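Local coordinates for pyridoxal kinase (Lactobacillus plantarum, PDB 3H74), which catalyses the ATP-dependent phosphorylation of pyridoxal to pyridoxal 5'-phosphate, as a kinase of the ribokinase clan, at residues G16-S21 and T213-A218; S22-L27 and Y32-L37; A66-T69 and H74-Q77; A222-R227 and A232-R237. All coordinates share one frame; numbering follows the deposited sequence.

Contact 1: residues G16-S21 and T213-A218; sequences GGISLS and TGDTLA
Asp215 lays its carboxylate against the backbone of Ser19, and nearly everything in this small buried contact runs through that one group. OD2 does the work. It lies 2.9 Å from Ser19 N, but the N-H points well off the oxygen, with 128° at the hydrogen, and the bond is weak. The same oxygen is 3.4 Å from Ser19 CB and 3.9 Å from Ile18 CB, while Asp215 CG comes to 3.5 Å from Ser19 CA. The side chain gets there because CG sits beside its own backbone N, opposite its carbonyl carbon (chi1 -70°). With an alanine here, Ser19 N would probably be left without its acceptor across this contact and a gap would open over Ser19 CA. OD1, the other oxygen, accepts from NE2 of His281, which belongs to the C-terminal histidine tag.

One shell out, the turn facing Asp215 is tied down on its own account. Ser21 OG donates to Ile18 O over 2.7 Å, in the carbonyl plane and on a lone pair, linking Ser21 back to Ile18 where the chain enters the helix. Ser19 OG is hydrogen-bonded to Asp11 OD2 on strand 4-13. Asp215 itself ends the run Asn211-Gly212-Thr213-Gly214-Asp215 and lies in the first turn of helix 213-226. Such a glycine-rich run leading to an aspartate at a helix N terminus is the signature of the ribokinase family's active site, and the arrangement is consistent with that site.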
# COMPACT_ATOMS: atom_id res chain seq x y z
N GLY A 16 -13.25 8.32 -7.96
CA GLY A 16 -12.82 6.95 -8.15
C GLY A 16 -12.80 6.09 -6.90
O GLY A 16 -12.78 4.87 -7.02
N GLY A 17 -12.78 6.72 -5.73
CA GLY A 17 -12.79 5.99 -4.45
C GLY A 17 -11.65 5.01 -4.21
O GLY A 17 -11.86 3.89 -3.73
N ILE A 18 -10.44 5.41 -4.55
CA ILE A 18 -9.26 4.60 -4.29
C ILE A 18 -8.23 5.45 -3.55
O ILE A 18 -8.51 6.58 -3.15
CB ILE A 18 -8.68 3.95 -5.59
CG1 ILE A 18 -8.16 5.01 -6.57
CG2 ILE A 18 -9.72 3.05 -6.27
CD1 ILE A 18 -7.21 4.45 -7.64
N SER A 19 -7.06 4.86 -3.33
CA SER A 19 -5.87 5.57 -2.83
C SER A 19 -6.18 6.53 -1.67
O SER A 19 -6.78 6.12 -0.68
CB SER A 19 -5.08 6.19 -3.99
OG SER A 19 -5.88 7.05 -4.77
N LEU A 20 -5.79 7.80 -1.77
CA LEU A 20 -5.92 8.70 -0.64
C LEU A 20 -7.37 8.91 -0.21
O LEU A 20 -7.66 9.05 0.98
CB LEU A 20 -5.27 10.04 -0.94
CG LEU A 20 -4.78 10.89 0.23
CD1 LEU A 20 -3.89 10.11 1.19
CD2 LEU A 20 -4.02 12.07 -0.35
N SER A 21 -8.29 8.90 -1.17
CA SER A 21 -9.72 9.05 -0.86
C SER A 21 -10.26 7.92 0.01
O SER A 21 -11.25 8.11 0.73
CB SER A 21 -10.56 9.16 -2.13
OG SER A 21 -10.84 7.90 -2.68
N THR A 213 -8.44 -2.24 -3.83
CA THR A 213 -8.20 -3.31 -2.85
C THR A 213 -6.79 -3.22 -2.25
O THR A 213 -6.61 -3.33 -1.03
CB THR A 213 -8.47 -4.72 -3.42
OG1 THR A 213 -7.76 -4.89 -4.64
CG2 THR A 213 -9.96 -4.92 -3.68
N GLY A 214 -5.79 -2.99 -3.10
CA GLY A 214 -4.42 -2.87 -2.61
C GLY A 214 -4.24 -1.67 -1.70
O GLY A 214 -3.60 -1.78 -0.65
N ASP A 215 -4.79 -0.53 -2.09
CA ASP A 215 -4.68 0.68 -1.28
C ASP A 215 -5.35 0.51 0.08
O ASP A 215 -4.82 0.94 1.10
CB ASP A 215 -5.31 1.90 -1.98
CG ASP A 215 -4.53 2.37 -3.21
OD1 ASP A 215 -3.28 2.42 -3.16
OD2 ASP A 215 -5.21 2.77 -4.19
N THR A 216 -6.52 -0.12 0.09
CA THR A 216 -7.26 -0.32 1.33
C THR A 216 -6.55 -1.34 2.21
O THR A 216 -6.43 -1.14 3.42
CB THR A 216 -8.70 -0.69 1.02
OG1 THR A 216 -9.30 0.39 0.30
CG2 THR A 216 -9.48 -0.94 2.31
N LEU A 217 -6.05 -2.42 1.62
CA LEU A 217 -5.25 -3.38 2.38
C LEU A 217 -4.07 -2.71 3.07
O LEU A 217 -3.83 -2.93 4.26
CB LEU A 217 -4.76 -4.50 1.47
CG LEU A 217 -3.99 -5.64 2.17
CD1 LEU A 217 -4.90 -6.52 3.01
CD2 LEU A 217 -3.25 -6.48 1.14
N ALA A 218 -3.34 -1.89 2.31
CA ALA A 218 -2.17 -1.22 2.86
C ALA A 218 -2.54 -0.28 4.00
O ALA A 218 -1.86 -0.24 5.02
CB ALA A 218 -1.42 -0.49 1.79

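Contact 2: residues S22-L27 and Y32-L37; sequences SALPVL and YDVAAL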
# COMPACT_ATOMS: atom_id res chain seq x y z
N SER A 22 -9.65 6.74 -0.05
CA SER A 22 -10.07 5.65 0.82
C SER A 22 -9.18 5.53 2.06
O SER A 22 -9.66 5.17 3.13
CB SER A 22 -10.16 4.33 0.07
OG SER A 22 -8.94 4.01 -0.54
N ALA A 23 -7.89 5.86 1.94
CA ALA A 23 -7.00 5.82 3.10
C ALA A 23 -7.41 6.84 4.16
O ALA A 23 -7.33 6.55 5.35
CB ALA A 23 -5.57 6.04 2.68
N LEU A 24 -7.84 8.03 3.74
CA LEU A 24 -8.24 9.06 4.69
C LEU A 24 -9.36 8.62 5.63
O LEU A 24 -9.20 8.69 6.85
CB LEU A 24 -8.58 10.38 3.99
CG LEU A 24 -7.60 11.53 4.20
CD1 LEU A 24 -7.92 12.66 3.24
CD2 LEU A 24 -7.60 12.02 5.65
N PRO A 25 -10.51 8.19 5.08
CA PRO A 25 -11.57 7.69 5.96
C PRO A 25 -11.14 6.52 6.85
O PRO A 25 -11.44 6.51 8.04
CB PRO A 25 -12.68 7.28 4.97
CG PRO A 25 -12.45 8.15 3.78
CD PRO A 25 -10.95 8.21 3.67
N VAL A 26 -10.43 5.55 6.28
CA VAL A 26 -10.04 4.37 7.04
C VAL A 26 -9.13 4.72 8.22
O VAL A 26 -9.38 4.32 9.36
CB VAL A 26 -9.39 3.33 6.10
CG1 VAL A 26 -8.69 2.22 6.89
CG2 VAL A 26 -10.44 2.73 5.16
N LEU A 27 -8.08 5.49 7.95
CA LEU A 27 -7.11 5.80 9.00
C LEU A 27 -7.65 6.81 10.00
O LEU A 27 -7.34 6.74 11.19
CB LEU A 27 -5.78 6.21 8.38
CG LEU A 27 -5.05 5.01 7.75
CD1 LEU A 27 -4.01 5.49 6.74
CD2 LEU A 27 -4.41 4.11 8.80
N TYR A 32 -6.15 8.01 13.78
CA TYR A 32 -4.98 8.74 13.36
C TYR A 32 -5.28 10.18 12.97
O TYR A 32 -6.27 10.43 12.38
CB TYR A 32 -4.29 8.02 12.15
CG TYR A 32 -3.69 6.68 12.52
CD1 TYR A 32 -2.40 6.59 13.00
CD2 TYR A 32 -4.43 5.53 12.42
CE1 TYR A 32 -1.87 5.39 13.36
CE2 TYR A 32 -3.90 4.33 12.78
CZ TYR A 32 -2.60 4.28 13.25
OH TYR A 32 -2.01 3.12 13.62
N ASP A 33 -4.38 11.08 13.33
CA ASP A 33 -4.26 12.40 12.71
C ASP A 33 -3.53 12.16 11.40
O ASP A 33 -2.32 11.95 11.39
CB ASP A 33 -3.47 13.35 13.64
CG ASP A 33 -2.85 14.57 12.91
OD1 ASP A 33 -3.53 15.22 12.10
OD2 ASP A 33 -1.67 14.91 13.20
N VAL A 34 -4.27 12.17 10.29
CA VAL A 34 -3.69 11.81 9.00
C VAL A 34 -3.10 13.04 8.31
O VAL A 34 -3.79 14.06 8.14
CB VAL A 34 -4.74 11.14 8.08
CG1 VAL A 34 -4.15 10.82 6.72
CG2 VAL A 34 -5.30 9.89 8.73
N ALA A 35 -1.83 12.98 7.95
CA ALA A 35 -1.24 13.97 7.06
C ALA A 35 -1.41 13.37 5.66
O ALA A 35 -0.73 12.41 5.29
CB ALA A 35 0.23 14.21 7.40
N ALA A 36 -2.37 13.91 4.91
CA ALA A 36 -2.79 13.33 3.64
C ALA A 36 -2.08 14.04 2.50
O ALA A 36 -2.49 15.13 2.08
CB ALA A 36 -4.31 13.44 3.49
N LEU A 37 -1.01 13.43 2.01
CA LEU A 37 -0.13 14.07 1.04
C LEU A 37 -0.26 13.47 -0.36
O LEU A 37 0.26 12.38 -0.62
CB LEU A 37 1.32 13.95 1.51
CG LEU A 37 2.35 14.60 0.59
CD1 LEU A 37 2.11 16.09 0.50
CD2 LEU A 37 3.77 14.32 1.07
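Tyr32 carries its ring beside its own backbone N, opposite the carbonyl carbon (chi1 -67°), and this swings the ring edge in under the last turn of the helix at Leu27. Leu24 reaches the strand differently: its chi1 of -110° lies away from any staggered position, and the branch is thrown forward so that both methyls meet the strand. Leu24 CD2 packs 3.8 Å from Val34 CG1, and CD1 lies 3.7 Å from Ala36 CB. Cut back to an alanine here, the helix would probably leave a gap beside Val34 CG1 and Ala36 CB where those two methyls had packed.

Helix 22-27 and strand 32-37 run nearly antiparallel, their axes 8.8 Å apart. They are the second and third elements of a beta-alpha-beta unit, in which helix 19-29 crosses between the parallel neighbours 4-13 and 32-42. Val34, pointing at the helix from the middle of the segment, serves two partners: its other methyl, CG2, is 3.7 Å from Leu27 CB.

At the return between helix and strand, Tyr32 N donates to Leu27 O over 3.1 Å, a fairly straight bond (159° at the hydrogen) with the donor tilted from the carbonyl plane. The same oxygen lies in the plane of the Tyr32 ring at its edge, 3.4 Å from CD2, while Leu27 CD2 approaches that ring atom to 3.9 Å. Tyr32 OH is hydrogen-bonded to Gly223 O of helix 213-226, and Arg227 makes a cation-pi contact with the ring.

Contact 3: residues A66-T69 and H74-Q77; sequences AHWT and HFDQ
Trp68 and Phe75 make the whole of this contact, ring against ring. The close part is the six-membered half of the indole: its CE3 is 3.6 Å from Phe75 CE2, and Phe75 CZ hangs 3.7 Å above the indole plane, offset toward the rim. The two planes are inclined at 56° with the six-membered centroids 5.1 Å apart, an oblique pairing in which the far end of the phenylalanine leans over one face of the tryptophan. Both CB atoms point across the gap, and with CG beside the backbone N in each residue the rings are carried into it, the two side chains crossing at about a right angle.

Away from that overlap the contact thins out quickly. Toward the five-membered ring it fades at the shared atom Trp68 CD2, 4.1 Å from Phe75 CZ, and Trp68 remains partly exposed, whereas Phe75 is buried between Thr5, Ala35 and Tyr95. His67, Thr69 and His74, exposed to solvent, flank the pair without joining it.

Trp68 also rests on Leu7 and Leu37, so the rings bridge helix 61-70 and the strands beneath it. A helix lying on the sheet and turning back into strand 77-80, beside strand 4-13, is the alternating alpha/beta architecture of the ribokinase fold.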
# COMPACT_ATOMS: atom_id res chain seq x y z
N ALA A 66 10.17 20.77 2.78
CA ALA A 66 10.94 21.90 3.31
C ALA A 66 10.12 22.67 4.34
O ALA A 66 10.61 23.06 5.41
CB ALA A 66 11.37 22.81 2.19
N HIS A 67 8.84 22.90 4.03
CA HIS A 67 7.97 23.60 4.96
C HIS A 67 7.78 22.81 6.27
O HIS A 67 7.93 23.36 7.36
CB HIS A 67 6.61 23.92 4.33
CG HIS A 67 5.68 24.60 5.27
ND1 HIS A 67 4.31 24.41 5.25
CD2 HIS A 67 5.92 25.47 6.28
CE1 HIS A 67 3.76 25.13 6.20
NE2 HIS A 67 4.71 25.78 6.84
N TRP A 68 7.43 21.53 6.15
CA TRP A 68 7.25 20.72 7.34
C TRP A 68 8.52 20.70 8.21
O TRP A 68 8.43 20.74 9.43
CB TRP A 68 6.86 19.30 6.97
CG TRP A 68 5.48 19.17 6.37
CD1 TRP A 68 4.51 20.12 6.29
CD2 TRP A 68 4.94 17.99 5.79
NE1 TRP A 68 3.38 19.60 5.69
CE2 TRP A 68 3.62 18.29 5.38
CE3 TRP A 68 5.44 16.69 5.58
CZ2 TRP A 68 2.80 17.34 4.76
CZ3 TRP A 68 4.62 15.75 4.96
CH2 TRP A 68 3.31 16.08 4.57
N THR A 69 9.68 20.65 7.57
CA THR A 69 10.96 20.71 8.28
C THR A 69 11.10 22.03 9.05
O THR A 69 11.37 22.02 10.26
CB THR A 69 12.14 20.50 7.32
OG1 THR A 69 12.04 19.20 6.72
CG2 THR A 69 13.48 20.61 8.06
N HIS A 74 6.62 16.59 13.33
CA HIS A 74 7.06 15.22 13.57
C HIS A 74 5.91 14.28 13.29
O HIS A 74 4.74 14.58 13.58
CB HIS A 74 7.60 15.08 15.00
CG HIS A 74 8.74 16.02 15.31
ND1 HIS A 74 10.02 15.81 14.83
CD2 HIS A 74 8.78 17.17 16.01
CE1 HIS A 74 10.80 16.79 15.25
NE2 HIS A 74 10.07 17.63 15.96
N PHE A 75 6.23 13.15 12.68
CA PHE A 75 5.25 12.12 12.38
C PHE A 75 5.61 10.86 13.14
O PHE A 75 6.77 10.56 13.33
CB PHE A 75 5.21 11.85 10.87
CG PHE A 75 4.77 13.03 10.08
CD1 PHE A 75 3.43 13.36 10.00
CD2 PHE A 75 5.70 13.85 9.44
CE1 PHE A 75 3.01 14.47 9.28
CE2 PHE A 75 5.28 14.97 8.72
CZ PHE A 75 3.93 15.27 8.64
N ASP A 76 4.59 10.14 13.60
CA ASP A 76 4.83 8.88 14.30
C ASP A 76 5.00 7.73 13.31
O ASP A 76 5.91 6.90 13.45
CB ASP A 76 3.69 8.59 15.27
CG ASP A 76 3.55 9.67 16.32
OD1 ASP A 76 4.51 9.85 17.11
OD2 ASP A 76 2.49 10.34 16.37
N GLN A 77 4.13 7.69 12.31
CA GLN A 77 4.11 6.61 11.34
C GLN A 77 4.00 7.18 9.93
O GLN A 77 3.58 8.33 9.74
CB GLN A 77 2.91 5.71 11.59
CG GLN A 77 2.90 4.99 12.93
CD GLN A 77 2.01 5.64 13.97
OE1 GLN A 77 1.28 6.60 13.70
NE2 GLN A 77 2.04 5.09 15.17

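Contact 4: residues A222-R227 and A232-R237; sequences AGLLGR and APTLAR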
# COMPACT_ATOMS: atom_id res chain seq x y z
N ALA A 222 -1.17 -0.81 7.80
CA ALA A 222 -0.44 0.26 8.47
C ALA A 222 -1.17 0.71 9.72
O ALA A 222 -0.54 0.92 10.76
CB ALA A 222 -0.22 1.43 7.53
N GLY A 223 -2.50 0.85 9.64
CA GLY A 223 -3.29 1.29 10.78
C GLY A 223 -3.22 0.33 11.95
O GLY A 223 -3.10 0.74 13.10
N LEU A 224 -3.30 -0.96 11.66
CA LEU A 224 -3.23 -1.97 12.72
C LEU A 224 -1.84 -2.07 13.34
O LEU A 224 -1.69 -2.13 14.56
CB LEU A 224 -3.71 -3.34 12.22
CG LEU A 224 -5.20 -3.43 11.87
CD1 LEU A 224 -5.47 -4.71 11.11
CD2 LEU A 224 -6.07 -3.34 13.12
N LEU A 225 -0.81 -2.04 12.49
CA LEU A 225 0.55 -2.09 13.01
C LEU A 225 0.84 -0.87 13.87
O LEU A 225 1.47 -0.99 14.92
CB LEU A 225 1.56 -2.19 11.88
CG LEU A 225 1.54 -3.49 11.08
CD1 LEU A 225 2.49 -3.39 9.92
CD2 LEU A 225 1.90 -4.69 11.97
N GLY A 226 0.36 0.29 13.45
CA GLY A 226 0.58 1.53 14.20
C GLY A 226 -0.11 1.54 15.55
O GLY A 226 0.24 2.33 16.42
N ARG A 227 -1.10 0.67 15.72
CA ARG A 227 -1.83 0.57 16.98
C ARG A 227 -1.29 -0.58 17.84
O ARG A 227 -1.85 -0.89 18.89
CB ARG A 227 -3.34 0.45 16.75
CG ARG A 227 -4.00 1.71 16.16
CD ARG A 227 -4.26 2.83 17.19
NE ARG A 227 -4.58 4.11 16.54
CZ ARG A 227 -3.68 5.06 16.30
NH1 ARG A 227 -2.41 4.91 16.66
NH2 ARG A 227 -4.06 6.18 15.69
N ALA A 232 1.48 -11.02 12.42
CA ALA A 232 0.66 -12.17 12.04
C ALA A 232 -0.85 -11.90 12.24
O ALA A 232 -1.62 -12.07 11.29
CB ALA A 232 1.11 -13.45 12.74
N PRO A 233 -1.27 -11.48 13.45
CA PRO A 233 -2.70 -11.16 13.59
C PRO A 233 -3.17 -9.95 12.77
O PRO A 233 -4.32 -9.91 12.35
CB PRO A 233 -2.86 -10.91 15.10
CG PRO A 233 -1.51 -10.54 15.58
CD PRO A 233 -0.56 -11.33 14.73
N THR A 234 -2.28 -8.99 12.54
CA THR A 234 -2.57 -7.86 11.65
C THR A 234 -2.93 -8.36 10.25
O THR A 234 -3.93 -7.94 9.66
CB THR A 234 -1.39 -6.87 11.57
OG1 THR A 234 -1.28 -6.16 12.80
CG2 THR A 234 -1.60 -5.87 10.44
N LEU A 235 -2.09 -9.24 9.71
CA LEU A 235 -2.32 -9.74 8.35
C LEU A 235 -3.60 -10.56 8.28
O LEU A 235 -4.34 -10.45 7.31
CB LEU A 235 -1.11 -10.52 7.84
CG LEU A 235 0.17 -9.71 7.69
CD1 LEU A 235 1.31 -10.61 7.24
CD2 LEU A 235 0.00 -8.52 6.72
N ALA A 236 -3.85 -11.37 9.30
CA ALA A 236 -5.08 -12.16 9.35
C ALA A 236 -6.31 -11.25 9.33
O ALA A 236 -7.22 -11.44 8.53
CB ALA A 236 -5.08 -13.07 10.57
N ARG A 237 -6.32 -10.23 10.20
CA ARG A 237 -7.45 -9.32 10.27
C ARG A 237 -7.60 -8.51 8.98
O ARG A 237 -8.72 -8.33 8.47
CB ARG A 237 -7.33 -8.39 11.47
CG ARG A 237 -8.42 -7.32 11.54
CD ARG A 237 -8.35 -6.59 12.86
NE ARG A 237 -9.00 -7.38 13.90
CZ ARG A 237 -8.61 -7.45 15.18
NH1 ARG A 237 -9.30 -8.20 16.03
NH2 ARG A 237 -7.55 -6.78 15.60
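Leu224 and Thr234 mark where the backbones come closest, their CA atoms 6.0 Å apart, as helix 222-226 and helix 232-237 pass at 9.5 Å between axes with their directions 147° apart, close to antiparallel. Leu224 points at the second helix and divides its contacts. Its CB meets Thr234 CG2 at 3.7 Å, while its methyl end runs on to Arg237, where CD1 lies 3.9 Å from CD of the arginine. Arg237 leaves its helix with CG opposite the backbone N (chi1 175°) and bends lower down, at chi3, and the two side chains cross at about a right angle. Leu224 CD2 also comes to the guanidinium at its edge, near its plane, but toward Leu224 the arginine presents mainly its aliphatic chain.

Leu225 starts off to the side, but its end turns in and sets CD2 3.6 Å from Thr234 OG1, beside CB of the threonine. That hydroxyl donates to the backbone O of Pro230, just before the helix begins, and the bond satisfies OG1 while it packs beside the leucine methyl.

The pair is a helical hairpin, with residues 227-230 making the tight link. Helix 264-274 touches the Leu224 and Arg237 end through Leu273, strand 103-106 lies beneath Ala222 and Leu225 at Val105 and Leu103, and Trp191 of strand 186-192 backs Leu235.

From the N terminus, contact 1 opens first, at residues 16-21, and does not close until 213-218, across 191 intervening residues. Two short loops lie within that span, one after the other: contact 2 joins helix 19-29 to the strand that follows it, and contact 3 brings helix 61-70 to the loop leading into strand 77-80. Contact 4 follows in series, a turn between helices 213-226 and 231-251, so nothing crosses. Contacts 1 and 2 share helix 19-29; contacts 1 and 4 share helix 213-226. Contact 2 touches all three others: Leu20 of contact 1 packs on Ala36 and Leu37, Ala35 and Leu37 touch Phe75 and Trp68 of contact 3, and Leu27 meets Gly223 of contact 4.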